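RTX toxin RtxA (PDB 6IMP) is a Vibrio vulnificus virulence factor whose alpha/beta hydrolase-fold domain probably acts as a hydrolase. Local coordinates at residues A[157-162]-A[194-199]. Residues are numbered along the deposited sequence; the frame is centred on the assembly and turned at random.
Sequences MFNYLV and NGQAVS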
ATOM      1  N   MET A 157      -8.500  -6.266  -4.236  1.00 83.59           N
ATOM      2  CA  MET A 157      -8.021  -6.776  -2.972  1.00 74.27           C
ATOM      3  C   MET A 157      -9.060  -6.555  -1.903  1.00 66.26           C
ATOM      4  O   MET A 157      -9.331  -7.446  -1.117  1.00 61.84           O
ATOM      5  CB  MET A 157      -6.734  -6.081  -2.576  1.00 73.74           C
ATOM      6  CG  MET A 157      -5.528  -6.541  -3.353  1.00 69.19           C
ATOM      7  SD  MET A 157      -4.170  -5.452  -2.936  1.00 68.84           S
ATOM      8  CE  MET A 157      -3.303  -5.348  -4.494  1.00 75.88           C
ATOM      9  N   PHE A 158      -9.641  -5.366  -1.871  1.00 69.96           N
ATOM     10  CA  PHE A 158     -10.745  -5.119  -0.954  1.00 77.67           C
ATOM     11  C   PHE A 158     -11.834  -6.154  -1.149  1.00 78.62           C
ATOM     12  O   PHE A 158     -12.150  -6.908  -0.235  1.00 76.05           O
ATOM     13  CB  PHE A 158     -11.339  -3.732  -1.140  1.00 80.24           C
ATOM     14  CG  PHE A 158     -12.269  -3.337  -0.035  1.00 88.00           C
ATOM     15  CD1 PHE A 158     -11.825  -3.331   1.286  1.00 94.57           C
ATOM     16  CD2 PHE A 158     -13.577  -2.978  -0.295  1.00 92.50           C
ATOM     17  CE1 PHE A 158     -12.664  -2.963   2.319  1.00 93.51           C
ATOM     18  CE2 PHE A 158     -14.423  -2.605   0.736  1.00100.97           C
ATOM     19  CZ  PHE A 158     -13.968  -2.607   2.045  1.00 97.45           C
ATOM     20  N   ASN A 159     -12.364  -6.219  -2.365  1.00 88.98           N
ATOM     21  CA  ASN A 159     -13.504  -7.077  -2.660  1.00 87.00           C
ATOM     22  C   ASN A 159     -13.224  -8.517  -2.266  1.00 82.97           C
ATOM     23  O   ASN A 159     -14.099  -9.180  -1.730  1.00100.50           O
ATOM     24  CB  ASN A 159     -13.890  -6.989  -4.135  1.00 87.08           C
ATOM     25  CG  ASN A 159     -14.571  -5.678  -4.482  1.00 89.36           C
ATOM     26  OD1 ASN A 159     -15.406  -5.164  -3.726  1.00 91.21           O
ATOM     27  ND2 ASN A 159     -14.222  -5.131  -5.636  1.00 98.36           N
ATOM     28  N   TYR A 160     -11.988  -8.972  -2.448  1.00 76.77           N
ATOM     29  CA  TYR A 160     -11.597 -10.330  -2.012  1.00 81.48           C
ATOM     30  C   TYR A 160     -11.830 -10.576  -0.515  1.00 86.37           C
ATOM     31  O   TYR A 160     -12.216 -11.677  -0.108  1.00 84.05           O
ATOM     32  CB  TYR A 160     -10.134 -10.625  -2.359  1.00 76.92           C
ATOM     33  CG  TYR A 160      -9.622 -11.897  -1.732  1.00 72.21           C
ATOM     34  CD1 TYR A 160     -10.130 -13.128  -2.117  1.00 76.13           C
ATOM     35  CD2 TYR A 160      -8.659 -11.868  -0.733  1.00 71.48           C
ATOM     36  CE1 TYR A 160      -9.688 -14.311  -1.535  1.00 76.32           C
ATOM     37  CE2 TYR A 160      -8.193 -13.042  -0.154  1.00 84.36           C
ATOM     38  CZ  TYR A 160      -8.714 -14.266  -0.557  1.00 83.69           C
ATOM     39  OH  TYR A 160      -8.259 -15.439   0.010  1.00 85.73           O
ATOM     40  N   LEU A 161     -11.578  -9.555   0.300  1.00 92.66           N
ATOM     41  CA  LEU A 161     -11.814  -9.652   1.736  1.00 92.90           C
ATOM     42  C   LEU A 161     -13.299  -9.731   2.005  1.00 96.32           C
ATOM     43  O   LEU A 161     -13.779 -10.714   2.571  1.00 91.20           O
ATOM     44  CB  LEU A 161     -11.213  -8.454   2.472  1.00 89.09           C
ATOM     45  CG  LEU A 161      -9.694  -8.307   2.379  1.00 81.82           C
ATOM     46  CD1 LEU A 161      -9.269  -7.086   3.176  1.00 82.05           C
ATOM     47  CD2 LEU A 161      -8.968  -9.553   2.875  1.00 76.90           C
ATOM     48  N   VAL A 162     -14.022  -8.719   1.525  1.00 98.60           N
ATOM     49  CA  VAL A 162     -15.472  -8.599   1.732  1.00105.95           C
ATOM     50  C   VAL A 162     -16.223  -9.840   1.218  1.00115.20           C
ATOM     51  O   VAL A 162     -17.167 -10.316   1.869  1.00109.69           O
ATOM     52  CB  VAL A 162     -16.054  -7.347   1.016  1.00101.73           C
ATOM     53  CG1 VAL A 162     -17.564  -7.249   1.221  1.00 97.05           C
ATOM     54  CG2 VAL A 162     -15.386  -6.069   1.509  1.00105.93           C
ATOM     55  N   ASN A 194     -19.221   3.674  -1.351  1.00 85.82           N
ATOM     56  CA  ASN A 194     -19.957   2.558  -1.910  1.00 91.54           C
ATOM     57  C   ASN A 194     -20.596   1.800  -0.754  1.00 93.23           C
ATOM     58  O   ASN A 194     -20.879   0.604  -0.851  1.00 88.82           O
ATOM     59  CB  ASN A 194     -18.978   1.660  -2.679  1.00103.84           C
ATOM     60  CG  ASN A 194     -19.640   0.450  -3.299  1.00103.46           C
ATOM     61  OD1 ASN A 194     -19.044  -0.625  -3.372  1.00109.03           O
ATOM     62  ND2 ASN A 194     -20.872   0.615  -3.750  1.00110.73           N
ATOM     63  N   GLY A 195     -20.797   2.519   0.351  1.00107.79           N
ATOM     64  CA  GLY A 195     -21.358   1.962   1.588  1.00107.55           C
ATOM     65  C   GLY A 195     -20.767   0.639   2.033  1.00106.09           C
ATOM     66  O   GLY A 195     -21.490  -0.232   2.516  1.00110.84           O
ATOM     67  N   GLN A 196     -19.456   0.486   1.854  1.00101.84           N
ATOM     68  CA  GLN A 196     -18.719  -0.627   2.454  1.00 99.11           C
ATOM     69  C   GLN A 196     -17.579  -0.116   3.358  1.00101.79           C
ATOM     70  O   GLN A 196     -16.547  -0.770   3.473  1.00113.25           O
ATOM     71  CB  GLN A 196     -18.134  -1.572   1.383  1.00 96.35           C
ATOM     72  CG  GLN A 196     -18.949  -1.786   0.112  1.00 96.68           C
ATOM     73  CD  GLN A 196     -18.339  -2.869  -0.781  1.00104.57           C
ATOM     74  OE1 GLN A 196     -18.013  -3.961  -0.311  1.00110.34           O
ATOM     75  NE2 GLN A 196     -18.168  -2.563  -2.068  1.00101.53           N
ATOM     76  N   ALA A 197     -17.793   1.025   4.022  1.00102.44           N
ATOM     77  CA  ALA A 197     -16.730   1.740   4.787  1.00104.44           C
ATOM     78  C   ALA A 197     -15.879   0.890   5.762  1.00104.45           C
ATOM     79  O   ALA A 197     -16.357  -0.050   6.392  1.00102.58           O
ATOM     80  CB  ALA A 197     -17.328   2.924   5.534  1.00102.21           C
ATOM     81  N   VAL A 198     -14.630   1.314   5.927  1.00109.32           N
ATOM     82  CA  VAL A 198     -13.589   0.521   6.588  1.00107.64           C
ATOM     83  C   VAL A 198     -13.436   1.013   8.037  1.00107.37           C
ATOM     84  O   VAL A 198     -13.812   2.145   8.338  1.00109.97           O
ATOM     85  CB  VAL A 198     -12.255   0.628   5.790  1.00102.51           C
ATOM     86  CG1 VAL A 198     -11.563   1.970   6.018  1.00 95.00           C
ATOM     87  CG2 VAL A 198     -11.328  -0.535   6.105  1.00103.08           C
ATOM     88  N   SER A 199     -12.936   0.164   8.935  1.00100.57           N
ATOM     89  CA  SER A 199     -12.827   0.546  10.357  1.00 98.44           C
ATOM     90  C   SER A 199     -11.763   1.605  10.614  1.00 96.12           C
ATOM     91  O   SER A 199     -11.801   2.280  11.643  1.00100.87           O
ATOM     92  CB  SER A 199     -12.555  -0.658  11.254  1.00107.02           C
ATOM     93  OG  SER A 199     -12.706  -0.296  12.618  1.00106.06           O
TER
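Phe158 and Gln196 carry most of this contact between helix 147-164 and the loop joining helix 180-192 to strand 200-204. With CG anti to the backbone N (chi1 -168°), the phenyl group extends from its helix and meets Gln196 with its edge: CB of Gln196 lies in the ring plane, 3.9 Å from Phe158 CE2, and the backbone O of Gln196 comes near that plane, 3.5 Å from Phe158 CZ. The ring and the Gln196 amide are turned 55° apart and do not stack. Val162, one turn further along the helix, lays its CG2 over one ring face, while Leu187 and Ala191 of helix 180-192 and Ile172 of strand 172-177 also pack against the ring.

The Gln196 amide lies beside the side chains of Val162 and Asn159. Its chain is extended beyond CG, carrying OE1 alongside the Val162 methyls, 3.7 Å from CG1 of that residue. NE2 of Gln196 stays 4.1 Å from OD1 of Asn159, too far for a hydrogen bond.

At the start of the loop, Gly195 is the C-prime residue of the Schellman motif that ends helix 180-192. The contact thus joins helix 147-164 to the loop that leads from helix 180-192 into strand 200-204 by van der Waals contact, largely of ring and methyl carbons with the oxygens of Gln196, and the aromatic C-H edge faces a carbonyl oxygen, an orientation that would probably be mildly favourable electrostatically.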